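D-galactonate dehydratase family member RspA (Pantoea ananatis, PDB 3T6C) catalyses, at a low rate in vitro, the magnesium-dependent dehydration of D-gluconate to 2-dehydro-3-deoxy-D-gluconate, as a member of the enolase superfamily. Local coordinates at residues 173-177 and 178-182; 261-265 and 266-270; 69-72 and 73-77; 323-327 and 328-332; 391-395 and 396-400. All coordinates share one frame; numbering follows the deposited sequence.

Contact 1 of 5, residues 173-177 and 178-182; sequences YIRCQ and MGMYG. With GCO (D-gluconic acid), chain D; EDO (1,2-ethanediol), chain G.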
# COMPACT_ATOMS: atom_id res chain seq x y z
N TYR A 173 -20.03 -34.44 2.06
CA TYR A 173 -19.42 -33.39 1.25
C TYR A 173 -19.47 -33.87 -0.18
O TYR A 173 -18.95 -34.97 -0.47
CB TYR A 173 -17.96 -33.18 1.65
CG TYR A 173 -17.77 -32.79 3.11
CD1 TYR A 173 -17.80 -33.75 4.12
CD2 TYR A 173 -17.49 -31.46 3.46
CE1 TYR A 173 -17.59 -33.40 5.41
CE2 TYR A 173 -17.27 -31.11 4.79
CZ TYR A 173 -17.33 -32.09 5.73
OH TYR A 173 -17.12 -31.76 7.06
N ILE A 174 -20.12 -33.10 -1.04
CA ILE A 174 -20.40 -33.55 -2.41
C ILE A 174 -20.10 -32.45 -3.41
O ILE A 174 -20.66 -31.33 -3.28
CB ILE A 174 -21.86 -33.98 -2.52
CG1 ILE A 174 -22.09 -35.15 -1.54
CG2 ILE A 174 -22.14 -34.48 -3.95
CD1 ILE A 174 -23.54 -35.44 -1.32
N ARG A 175 -19.23 -32.74 -4.39
CA ARG A 175 -19.00 -31.78 -5.49
C ARG A 175 -20.07 -32.01 -6.55
O ARG A 175 -20.29 -33.15 -6.96
CB ARG A 175 -17.64 -32.02 -6.11
CG ARG A 175 -17.30 -30.92 -7.13
CD ARG A 175 -15.98 -31.22 -7.82
NE ARG A 175 -16.19 -32.15 -8.93
CZ ARG A 175 -15.25 -32.34 -9.85
NH1 ARG A 175 -14.10 -31.71 -9.74
NH2 ARG A 175 -15.47 -33.11 -10.92
N CYS A 176 -20.70 -30.94 -7.02
CA CYS A 176 -21.81 -31.02 -8.01
C CYS A 176 -21.44 -30.25 -9.26
O CYS A 176 -21.20 -29.04 -9.18
CB CYS A 176 -23.12 -30.45 -7.43
SG CYS A 176 -23.64 -31.41 -5.96
N GLN A 177 -21.37 -30.96 -10.40
CA GLN A 177 -21.14 -30.38 -11.71
C GLN A 177 -22.33 -30.77 -12.57
O GLN A 177 -23.02 -31.78 -12.28
CB GLN A 177 -19.86 -30.97 -12.32
CG GLN A 177 -18.60 -30.93 -11.46
CD GLN A 177 -18.05 -29.53 -11.19
OE1 GLN A 177 -17.86 -29.17 -10.03
NE2 GLN A 177 -17.73 -28.79 -12.26
N MET A 178 -22.56 -30.03 -13.64
CA MET A 178 -23.59 -30.48 -14.57
C MET A 178 -22.90 -30.45 -15.90
O MET A 178 -22.68 -29.38 -16.47
CB MET A 178 -24.77 -29.49 -14.48
CG MET A 178 -25.98 -29.90 -15.28
SD MET A 178 -27.37 -28.75 -14.91
CE MET A 178 -26.72 -27.21 -15.55
N GLY A 179 -22.59 -31.63 -16.45
CA GLY A 179 -21.67 -31.70 -17.60
C GLY A 179 -20.19 -31.47 -17.25
O GLY A 179 -19.42 -30.86 -18.04
N MET A 180 -19.77 -31.96 -16.09
CA MET A 180 -18.36 -31.82 -15.65
C MET A 180 -17.81 -30.38 -15.79
O MET A 180 -18.38 -29.47 -15.19
CB MET A 180 -17.42 -32.86 -16.25
CG MET A 180 -16.26 -33.20 -15.28
SD MET A 180 -15.16 -34.41 -16.03
CE MET A 180 -16.06 -35.93 -15.72
N TYR A 181 -16.72 -30.16 -16.55
CA TYR A 181 -16.09 -28.80 -16.60
C TYR A 181 -16.56 -27.99 -17.82
O TYR A 181 -16.56 -28.49 -18.96
CB TYR A 181 -14.56 -28.95 -16.59
CG TYR A 181 -14.08 -29.86 -15.46
CD1 TYR A 181 -14.53 -29.65 -14.15
CD2 TYR A 181 -13.18 -30.89 -15.69
CE1 TYR A 181 -14.14 -30.43 -13.15
CE2 TYR A 181 -12.76 -31.72 -14.63
CZ TYR A 181 -13.25 -31.47 -13.36
OH TYR A 181 -12.84 -32.27 -12.28
N GLY A 182 -17.04 -26.77 -17.60
CA GLY A 182 -17.57 -25.96 -18.71
C GLY A 182 -18.91 -26.47 -19.25
O GLY A 182 -19.46 -25.94 -20.23
C1 GCO D . -10.24 -32.27 -9.80
C2 GCO D . -9.50 -31.91 -11.03
C3 GCO D . -9.34 -33.04 -12.03
C4 GCO D . -8.34 -32.67 -13.10
C5 GCO D . -7.54 -33.88 -13.50
C6 GCO D . -6.49 -33.60 -14.57
O1A GCO D . -10.30 -33.46 -9.37
O1B GCO D . -10.70 -31.33 -9.08
O2 GCO D . -9.96 -30.68 -11.50
O3 GCO D . -10.59 -33.29 -12.54
O4 GCO D . -9.06 -32.17 -14.21
O5 GCO D . -6.91 -34.38 -12.38
O6 GCO D . -5.70 -34.71 -14.93
C1 EDO G . -21.29 -27.59 -23.67
O1 EDO G . -22.39 -28.43 -24.05
C2 EDO G . -21.84 -26.20 -23.33
O2 EDO G . -20.91 -25.51 -22.46

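Contact 2 of 5, residues 261-265 and 266-270; sequences KALEP and YQLFF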
# COMPACT_ATOMS: atom_id res chain seq x y z
N LYS A 261 -19.99 -14.44 -6.10
CA LYS A 261 -21.01 -13.66 -5.39
C LYS A 261 -22.40 -14.27 -5.52
O LYS A 261 -23.20 -14.29 -4.55
CB LYS A 261 -21.00 -12.22 -5.95
CG LYS A 261 -19.69 -11.51 -5.60
CD LYS A 261 -19.50 -10.22 -6.39
CE LYS A 261 -20.45 -9.13 -5.95
NZ LYS A 261 -20.27 -7.85 -6.77
N ALA A 262 -22.74 -14.71 -6.74
CA ALA A 262 -24.06 -15.31 -7.01
C ALA A 262 -24.29 -16.59 -6.28
O ALA A 262 -25.44 -16.96 -6.05
CB ALA A 262 -24.23 -15.54 -8.52
N LEU A 263 -23.20 -17.25 -5.89
CA LEU A 263 -23.33 -18.51 -5.13
C LEU A 263 -23.45 -18.32 -3.62
O LEU A 263 -23.71 -19.28 -2.91
CB LEU A 263 -22.11 -19.38 -5.45
CG LEU A 263 -22.15 -19.98 -6.87
CD1 LEU A 263 -20.84 -20.65 -7.22
CD2 LEU A 263 -23.29 -21.02 -6.98
N GLU A 264 -23.22 -17.12 -3.13
CA GLU A 264 -23.23 -16.87 -1.68
C GLU A 264 -24.51 -17.37 -0.98
O GLU A 264 -24.40 -17.98 0.06
CB GLU A 264 -23.02 -15.35 -1.43
CG GLU A 264 -21.56 -15.01 -1.56
CD GLU A 264 -21.24 -13.54 -1.45
OE1 GLU A 264 -22.09 -12.75 -0.94
OE2 GLU A 264 -20.12 -13.15 -1.85
N PRO A 265 -25.72 -17.17 -1.58
CA PRO A 265 -26.91 -17.64 -0.84
C PRO A 265 -26.94 -19.17 -0.67
O PRO A 265 -27.77 -19.64 0.12
CB PRO A 265 -28.08 -17.28 -1.77
CG PRO A 265 -27.53 -16.22 -2.71
CD PRO A 265 -26.05 -16.44 -2.81
N TYR A 266 -26.16 -19.91 -1.44
CA TYR A 266 -26.22 -21.38 -1.39
C TYR A 266 -25.12 -21.96 -0.51
O TYR A 266 -25.12 -23.15 -0.25
CB TYR A 266 -26.16 -21.96 -2.83
CG TYR A 266 -27.16 -21.21 -3.69
CD1 TYR A 266 -28.53 -21.23 -3.36
CD2 TYR A 266 -26.73 -20.43 -4.73
CE1 TYR A 266 -29.45 -20.49 -4.14
CE2 TYR A 266 -27.65 -19.71 -5.50
CZ TYR A 266 -28.99 -19.73 -5.18
OH TYR A 266 -29.85 -19.00 -5.96
N GLN A 267 -24.25 -21.10 0.03
CA GLN A 267 -23.27 -21.48 1.07
C GLN A 267 -22.48 -22.73 0.68
O GLN A 267 -22.50 -23.76 1.36
CB GLN A 267 -23.93 -21.61 2.44
CG GLN A 267 -24.39 -20.25 2.96
CD GLN A 267 -25.20 -20.40 4.22
OE1 GLN A 267 -24.64 -20.47 5.31
NE2 GLN A 267 -26.51 -20.53 4.06
N LEU A 268 -21.72 -22.61 -0.41
CA LEU A 268 -20.89 -23.72 -0.83
C LEU A 268 -19.73 -23.91 0.14
O LEU A 268 -19.20 -22.94 0.71
CB LEU A 268 -20.31 -23.47 -2.23
CG LEU A 268 -21.25 -23.94 -3.36
CD1 LEU A 268 -22.60 -23.23 -3.36
CD2 LEU A 268 -20.55 -23.72 -4.67
N PHE A 269 -19.30 -25.17 0.29
CA PHE A 269 -18.14 -25.46 1.11
C PHE A 269 -16.91 -24.81 0.45
O PHE A 269 -16.07 -24.20 1.14
CB PHE A 269 -17.98 -26.99 1.27
CG PHE A 269 -16.82 -27.38 2.13
CD1 PHE A 269 -16.94 -27.41 3.50
CD2 PHE A 269 -15.63 -27.83 1.54
CE1 PHE A 269 -15.88 -27.79 4.33
CE2 PHE A 269 -14.54 -28.20 2.39
CZ PHE A 269 -14.69 -28.17 3.76
N PHE A 270 -16.78 -24.97 -0.86
CA PHE A 270 -15.87 -24.11 -1.61
C PHE A 270 -16.23 -24.05 -3.08
O PHE A 270 -16.89 -24.96 -3.58
CB PHE A 270 -14.37 -24.40 -1.35
CG PHE A 270 -13.82 -25.77 -1.82
CD1 PHE A 270 -13.88 -26.23 -3.13
CD2 PHE A 270 -13.12 -26.57 -0.89
CE1 PHE A 270 -13.26 -27.45 -3.55
CE2 PHE A 270 -12.51 -27.79 -1.30
CZ PHE A 270 -12.58 -28.23 -2.61
O HOH W 1 -21.32 -19.94 -1.47
O HOH W 2 -28.52 -18.57 2.56

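Contact 3 of 5, residues 69-72 and 73-77; sequences YAVQ and SAIDE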
# COMPACT_ATOMS: atom_id res chain seq x y z
N TYR A 69 5.93 -40.48 -19.92
CA TYR A 69 7.26 -40.84 -20.48
C TYR A 69 8.31 -39.78 -20.24
O TYR A 69 9.51 -40.10 -20.17
CB TYR A 69 7.14 -41.20 -21.96
CG TYR A 69 6.23 -42.42 -22.17
CD1 TYR A 69 6.56 -43.63 -21.63
CD2 TYR A 69 5.05 -42.30 -22.90
CE1 TYR A 69 5.71 -44.72 -21.77
CE2 TYR A 69 4.23 -43.38 -23.09
CZ TYR A 69 4.54 -44.57 -22.49
OH TYR A 69 3.66 -45.66 -22.66
N ALA A 70 7.90 -38.51 -20.09
CA ALA A 70 8.87 -37.46 -19.82
C ALA A 70 9.26 -37.56 -18.34
O ALA A 70 10.42 -37.39 -17.99
CB ALA A 70 8.29 -36.09 -20.14
N VAL A 71 8.27 -37.78 -17.46
CA VAL A 71 8.58 -38.09 -16.06
C VAL A 71 9.45 -39.35 -15.90
O VAL A 71 10.41 -39.32 -15.13
CB VAL A 71 7.27 -38.20 -15.23
CG1 VAL A 71 7.55 -38.60 -13.77
CG2 VAL A 71 6.52 -36.91 -15.28
N GLN A 72 9.13 -40.43 -16.62
CA GLN A 72 9.97 -41.61 -16.56
C GLN A 72 11.42 -41.30 -16.93
O GLN A 72 12.32 -41.78 -16.25
CB GLN A 72 9.40 -42.71 -17.48
CG GLN A 72 10.31 -43.93 -17.51
CD GLN A 72 9.72 -44.96 -18.42
OE1 GLN A 72 9.41 -44.68 -19.58
NE2 GLN A 72 9.54 -46.15 -17.91
N SER A 73 11.65 -40.52 -17.98
CA SER A 73 13.03 -40.14 -18.30
C SER A 73 13.66 -39.31 -17.16
O SER A 73 14.80 -39.53 -16.74
CB SER A 73 13.04 -39.31 -19.59
OG SER A 73 14.36 -39.01 -19.97
N ALA A 74 12.92 -38.33 -16.67
CA ALA A 74 13.45 -37.45 -15.61
C ALA A 74 13.89 -38.24 -14.37
O ALA A 74 14.81 -37.85 -13.62
CB ALA A 74 12.39 -36.34 -15.24
N ILE A 75 13.22 -39.37 -14.12
CA ILE A 75 13.64 -40.28 -13.03
C ILE A 75 14.78 -41.21 -13.49
O ILE A 75 15.90 -41.18 -12.93
CB ILE A 75 12.46 -41.12 -12.55
CG1 ILE A 75 11.34 -40.20 -11.98
CG2 ILE A 75 12.96 -42.14 -11.50
CD1 ILE A 75 9.97 -40.90 -11.87
N ASP A 76 14.51 -42.03 -14.51
CA ASP A 76 15.46 -43.09 -14.87
C ASP A 76 16.81 -42.59 -15.35
O ASP A 76 17.83 -43.23 -15.08
CB ASP A 76 14.87 -43.99 -15.95
CG ASP A 76 13.74 -44.89 -15.42
OD1 ASP A 76 13.52 -44.96 -14.19
OD2 ASP A 76 13.07 -45.55 -16.23
N GLU A 77 16.82 -41.51 -16.11
CA GLU A 77 18.08 -41.04 -16.68
C GLU A 77 18.82 -40.10 -15.76
O GLU A 77 20.03 -39.88 -15.95
CB GLU A 77 17.84 -40.35 -18.04
CG GLU A 77 17.19 -41.23 -19.12
CD GLU A 77 17.95 -42.52 -19.43
OE1 GLU A 77 19.16 -42.62 -19.15
OE2 GLU A 77 17.30 -43.44 -19.95
O HOH W 3 11.29 -47.60 -16.19

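Contact 4 of 5, residues 323-327 and 328-332; sequences SSIGG and ITPAK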
# COMPACT_ATOMS: atom_id res chain seq x y z
N SER A 323 2.29 -34.47 -5.82
CA SER A 323 3.44 -34.86 -6.67
C SER A 323 3.87 -33.71 -7.59
O SER A 323 5.05 -33.62 -7.97
CB SER A 323 3.15 -36.16 -7.44
OG SER A 323 2.09 -36.03 -8.39
N SER A 324 2.94 -32.83 -7.97
CA SER A 324 3.30 -31.68 -8.82
C SER A 324 4.03 -30.57 -8.06
O SER A 324 4.54 -29.66 -8.70
CB SER A 324 2.07 -31.09 -9.53
OG SER A 324 1.68 -32.08 -10.51
N ILE A 325 4.01 -30.61 -6.72
CA ILE A 325 4.86 -29.73 -5.93
C ILE A 325 6.12 -30.40 -5.35
O ILE A 325 6.86 -29.78 -4.59
CB ILE A 325 4.11 -28.81 -4.98
CG1 ILE A 325 3.14 -29.60 -4.10
CG2 ILE A 325 3.42 -27.73 -5.82
CD1 ILE A 325 3.85 -30.29 -2.90
N GLY A 326 6.31 -31.67 -5.67
CA GLY A 326 7.57 -32.31 -5.30
C GLY A 326 7.51 -33.28 -4.14
O GLY A 326 8.56 -33.68 -3.64
N GLY A 327 6.32 -33.70 -3.71
CA GLY A 327 6.26 -34.74 -2.69
C GLY A 327 5.87 -34.34 -1.28
O GLY A 327 5.30 -33.28 -1.04
N ILE A 328 6.08 -35.28 -0.33
CA ILE A 328 5.65 -35.06 1.06
C ILE A 328 6.44 -33.94 1.73
O ILE A 328 5.88 -33.13 2.47
CB ILE A 328 5.82 -36.35 1.86
CG1 ILE A 328 4.71 -37.30 1.43
CG2 ILE A 328 5.74 -36.06 3.39
CD1 ILE A 328 4.87 -38.75 1.91
N THR A 329 7.75 -33.86 1.47
CA THR A 329 8.59 -32.80 2.08
C THR A 329 8.01 -31.39 1.82
O THR A 329 7.71 -30.65 2.76
CB THR A 329 10.04 -32.93 1.62
OG1 THR A 329 10.59 -34.14 2.20
CG2 THR A 329 10.92 -31.73 2.10
N PRO A 330 7.82 -31.04 0.55
CA PRO A 330 7.24 -29.70 0.31
C PRO A 330 5.76 -29.62 0.67
O PRO A 330 5.31 -28.54 1.07
CB PRO A 330 7.47 -29.49 -1.17
CG PRO A 330 7.58 -30.91 -1.77
CD PRO A 330 8.32 -31.67 -0.69
N ALA A 331 5.01 -30.71 0.56
CA ALA A 331 3.60 -30.62 0.94
C ALA A 331 3.46 -30.28 2.41
O ALA A 331 2.55 -29.54 2.80
CB ALA A 331 2.89 -31.94 0.64
N LYS A 332 4.28 -30.89 3.26
CA LYS A 332 4.19 -30.60 4.69
C LYS A 332 4.49 -29.14 4.93
O LYS A 332 3.83 -28.48 5.78
CB LYS A 332 5.16 -31.52 5.48
CG LYS A 332 5.15 -31.31 6.97
CD LYS A 332 3.81 -31.66 7.58
CE LYS A 332 3.93 -31.77 9.09
NZ LYS A 332 2.62 -31.98 9.73

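Contact 5 of 5, residues 391-395 and 396-400; sequences PEVDQ and GYAYV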
# COMPACT_ATOMS: atom_id res chain seq x y z
N PRO A 391 -6.40 -47.48 1.53
CA PRO A 391 -7.32 -47.13 2.63
C PRO A 391 -8.71 -47.76 2.50
O PRO A 391 -9.16 -48.06 1.40
CB PRO A 391 -7.41 -45.60 2.53
CG PRO A 391 -6.07 -45.19 2.01
CD PRO A 391 -5.60 -46.30 1.09
N GLU A 392 -9.37 -47.99 3.64
CA GLU A 392 -10.74 -48.47 3.67
C GLU A 392 -11.63 -47.23 3.66
O GLU A 392 -11.30 -46.25 4.34
CB GLU A 392 -10.98 -49.21 4.99
CG GLU A 392 -12.39 -49.71 5.20
CD GLU A 392 -12.63 -50.27 6.62
OE1 GLU A 392 -11.68 -50.30 7.44
OE2 GLU A 392 -13.79 -50.65 6.92
N VAL A 393 -12.77 -47.28 2.98
CA VAL A 393 -13.73 -46.15 3.02
C VAL A 393 -15.05 -46.69 3.58
O VAL A 393 -15.51 -47.77 3.16
CB VAL A 393 -13.91 -45.57 1.62
CG1 VAL A 393 -15.00 -44.51 1.60
CG2 VAL A 393 -12.51 -44.97 1.15
N ASP A 394 -15.60 -46.01 4.57
CA ASP A 394 -16.84 -46.43 5.21
C ASP A 394 -17.58 -45.15 5.58
O ASP A 394 -17.04 -44.35 6.35
CB ASP A 394 -16.39 -47.16 6.49
CG ASP A 394 -17.53 -47.75 7.36
OD1 ASP A 394 -18.65 -47.97 6.89
OD2 ASP A 394 -17.25 -48.05 8.56
N GLN A 395 -18.82 -45.00 5.13
CA GLN A 395 -19.70 -43.93 5.60
C GLN A 395 -19.04 -42.56 5.58
O GLN A 395 -19.11 -41.81 6.56
CB GLN A 395 -20.28 -44.24 6.98
CG GLN A 395 -21.15 -45.50 6.99
CD GLN A 395 -22.42 -45.30 6.18
OE1 GLN A 395 -23.11 -44.28 6.33
NE2 GLN A 395 -22.73 -46.27 5.31
N GLY A 396 -18.43 -42.24 4.44
CA GLY A 396 -17.96 -40.88 4.21
C GLY A 396 -16.58 -40.54 4.77
O GLY A 396 -16.15 -39.39 4.65
N TYR A 397 -15.90 -41.51 5.36
CA TYR A 397 -14.57 -41.31 5.93
C TYR A 397 -13.63 -42.37 5.39
O TYR A 397 -14.05 -43.52 5.14
CB TYR A 397 -14.60 -41.46 7.45
CG TYR A 397 -15.21 -40.29 8.17
CD1 TYR A 397 -14.44 -39.14 8.43
CD2 TYR A 397 -16.54 -40.33 8.63
CE1 TYR A 397 -15.00 -38.05 9.07
CE2 TYR A 397 -17.10 -39.23 9.31
CZ TYR A 397 -16.31 -38.10 9.54
OH TYR A 397 -16.85 -37.00 10.22
N ALA A 398 -12.35 -42.02 5.26
CA ALA A 398 -11.32 -42.99 4.95
C ALA A 398 -10.52 -43.36 6.19
O ALA A 398 -10.22 -42.52 7.06
CB ALA A 398 -10.36 -42.47 3.88
N TYR A 399 -10.20 -44.64 6.26
CA TYR A 399 -9.44 -45.20 7.38
C TYR A 399 -8.14 -45.80 6.84
O TYR A 399 -8.15 -46.85 6.18
CB TYR A 399 -10.31 -46.25 8.07
CG TYR A 399 -11.55 -45.59 8.67
CD1 TYR A 399 -11.48 -44.91 9.87
CD2 TYR A 399 -12.76 -45.59 7.99
CE1 TYR A 399 -12.60 -44.28 10.39
CE2 TYR A 399 -13.89 -44.97 8.50
CZ TYR A 399 -13.78 -44.30 9.70
OH TYR A 399 -14.90 -43.72 10.23
N VAL A 400 -7.02 -45.16 7.12
CA VAL A 400 -5.73 -45.69 6.65
C VAL A 400 -5.26 -46.77 7.60
O VAL A 400 -5.56 -46.72 8.81
CB VAL A 400 -4.62 -44.59 6.47
CG1 VAL A 400 -5.14 -43.47 5.55
CG2 VAL A 400 -4.20 -44.03 7.77
O HOH W 4 -17.30 -44.01 9.13

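Contact 1 of 5, residues 173-177 and 178-182
R175 lays the end of its guanidinium group against the hydroxyl of Y181, and both of its terminal nitrogens close on that one oxygen. NH1 of R175 lies 2.9 Å from OH of Y181 and NH2 3.1 Å from it, the oxygen sitting almost in the guanidinium plane while the phenol ring stands nearly perpendicular, at 83°. The arginine reaches this point because its chain runs straight from the strand and bends only at chi3 (83°). Y181 OH also makes a very short hydrogen bond, 2.5 Å, to O3 of the bound D-gluconate, so two N-H groups and the substrate grip it together. Y181 is probably a proton donor/acceptor, as in relatives, and the fork of R175 probably helps to position its oxygen against the sugar. Q177 fastens the loop that follows: its NE2 donates to O of M180 at 3.1 Å in a nearly straight bond, while its OE1 accepts from the backbone N of D246, a magnesium ligand. CG of M180 lies over the centre of one face of the Y181 ring, and H248 stacks with the same ring. The whole arrangement occupies the C-terminal mouth of a barrel strand, as in other enolase-superfamily active sites: strand 173-176 runs parallel between strands 145-151 and 242-246, with helix 156-168 packed against I174 and C176.

Contact 2 of 5, residues 261-265 and 266-270
CB of P265 sits over the face of the Y266 ring, although the two residues are neighbours in sequence. It stands 4.2 Å from the centroid of the Y266 ring and only 7° off its normal, a CH-pi contact centred on the face. Y266 keeps its CG beside its own backbone N (chi1 -48°), which swings the ring back along the preceding turn. There CE2 of Y266 comes to 3.6 Å from O of A262, and the side chains of L263 and Y266 cross at about a right angle, CD2 of L263 lying 4.2 Å from CD2 of Y266. The other branch of L263 serves a different partner: its CD1 touches CD2 of L268 at 4.0 Å, so the two methyls of one leucine link the turn to the chain that leaves it.

The backbone beneath is wound as a 3-10 turn. N of Y266 donates to O of L263 at 2.9 Å, and N of Q267 does the same to O of E264. A water then continues the path, donating to O of L263 and accepting from N of L268, which bridges the place where Q267, with positive phi, turns the chain away from the helical course. This is the connection from helix 253-262 to strand 270-272 of the barrel. F230 of helix 219-237 packs against L263, Y266 and L268 alike, while L268 also reaches H245 of strand 242-246.

Contact 3 of 5, residues 69-72 and 73-77
The carbonyl oxygen of Q72 receives two backbone N-H groups: a strong, nearly straight bond from N of D76 at 2.8 Å, and a weak one from N of I75 at 3.3 Å. N of I75 is itself shared, since it also donates to O of V71 at 3.0 Å. The N-H groups of S73, A74, I75 and D76 all bond to the carbonyl four residues back, those of S73 and A74 to O of Y69 and O of A70; the weak bond from I75 to Q72 is the extra one, spanning three residues, and the turn at 74-77 is of wider pi type.

The same pair, Q72 and D76, meets again through its side chains. Q72 extends its chain with CG opposite its backbone N (chi1 176°), and D76 leans back with its CG beside its own N (chi1 -72°), bringing OD2 of D76 to 3.4 Å from CG of Q72. The amide and carboxylate planes are inclined by 40°, and a water joins the ends, accepting from NE2 of Q72 at 2.9 Å and donating to OD2 of D76 at 2.7 Å. Round the helix, CG1 of V71 touches CD1 of I75 at 3.8 Å; these two side chains pack on strand 44-51. Y69, A70 and S73 also meet a neighbouring subunit.

The chemistry divides the labour within D76. OD2 looks along its own helix to the water, whereas OD1 is hydrogen-bonded to T34 OG1 of strand 29-37. The carboxylate, probably ionised, thus ties helix 68-83 to the three-stranded sheet of the N-terminal domain.

Contact 4 of 5, residues 323-327 and 328-332
The ring of P330 rests on the backbone of I325 and G326, in the first turn of a barrel helix whose N-cap is G327. CG of P330 lies only 3.1 Å from O of I325 and 3.4 Å from C of G326, so the proline edge is packed tightly into the bend of the loop. Beside it, CD1 of I325 touches two residues of the turn, 3.9 Å from CG of P330 and 4.0 Å from CB of A331. The CG1 of I325 stands between the backbone N and the carbonyl carbon (chi1 52°), a crowded place that directs CD1 at the helix.

The two glycines form the backbone bend on which the proline sits. Both have positive phi, and at these backbone angles a side chain would collide with the carbonyl oxygen before it. Farther out, W95 of helix 91-100 donates to O of G326 and packs on P330, while OG1 of T329 is hydrogen-bonded to D118 and W122 of helix 108-129, so the helix start is held against the N-terminal domain. The first helical hydrogen bond runs from N of A331 to O of G327, 3.0 Å long, with the donor tilted 21° from the carbonyl plane.

Contact 5 of 5, residues 391-395 and 396-400
Y399 holds its CG beside its own backbone N (chi1 -64°), while D394 has its CG opposite N (chi1 -179°), and these settings lay the tyrosine ring alongside the aspartate across a two-residue beta hairpin. CB of D394 and CE2 of Y399 are 3.9 Å apart. The hairpin closes through a type I' turn, with Q395 and G396 at its corners, both at positive phi.

Two hydrogen-bonded pairs flank the non-hydrogen-bonded pair V393 and A398. At E392 and Y399, N of Y399 donates to O of E392 at 2.7 Å and the return bond is 3.0 Å from N of E392 to O of Y399. D394 and Y397 repeat the pattern nearer the turn. The side chains of E392, D394, Y397 and Y399 share one face, which meets another subunit: R209 of that neighbour forms salt bridges with both acids, and the backbone O of R206 of that subunit accepts a hydrogen bond from OH of Y397. On the other face CG2 of V393 approaches CB of A398 at 4.3 Å, toward L147 of strand 145-151, against which strand 397-399 pairs. OH of Y399 is hydrogen-bonded to the backbone N of R209 of the neighbouring subunit. A water finishes the link between turn and ring: it donates to O of D394 at 2.8 Å and lies 2.7 Å from OH of Y399, in the plane of that ring.

How the contacts relate
Contact 1 alone among the five touches D-gluconate, and R175 there comes to about 4 Å from the magnesium ion. Contact 2 adjoins it in the same barrel: the centres are 14 Å apart, and CE2 of Y173 meets CE1 of F269 at 3.6 Å, yet the side chain of L268 stays about 13 Å from the metal. Contact 5 reaches the same sheet through strand 397-399, which pairs with strand 145-151, about 6 Å from contact 1 at the nearest atoms. Contacts 3 and 4, with centres 18 Å apart, belong to different domains, and V71 and I325 lie about 12 and 14 Å from the substrate. Contacts 2 and 5 both touch the second subunit.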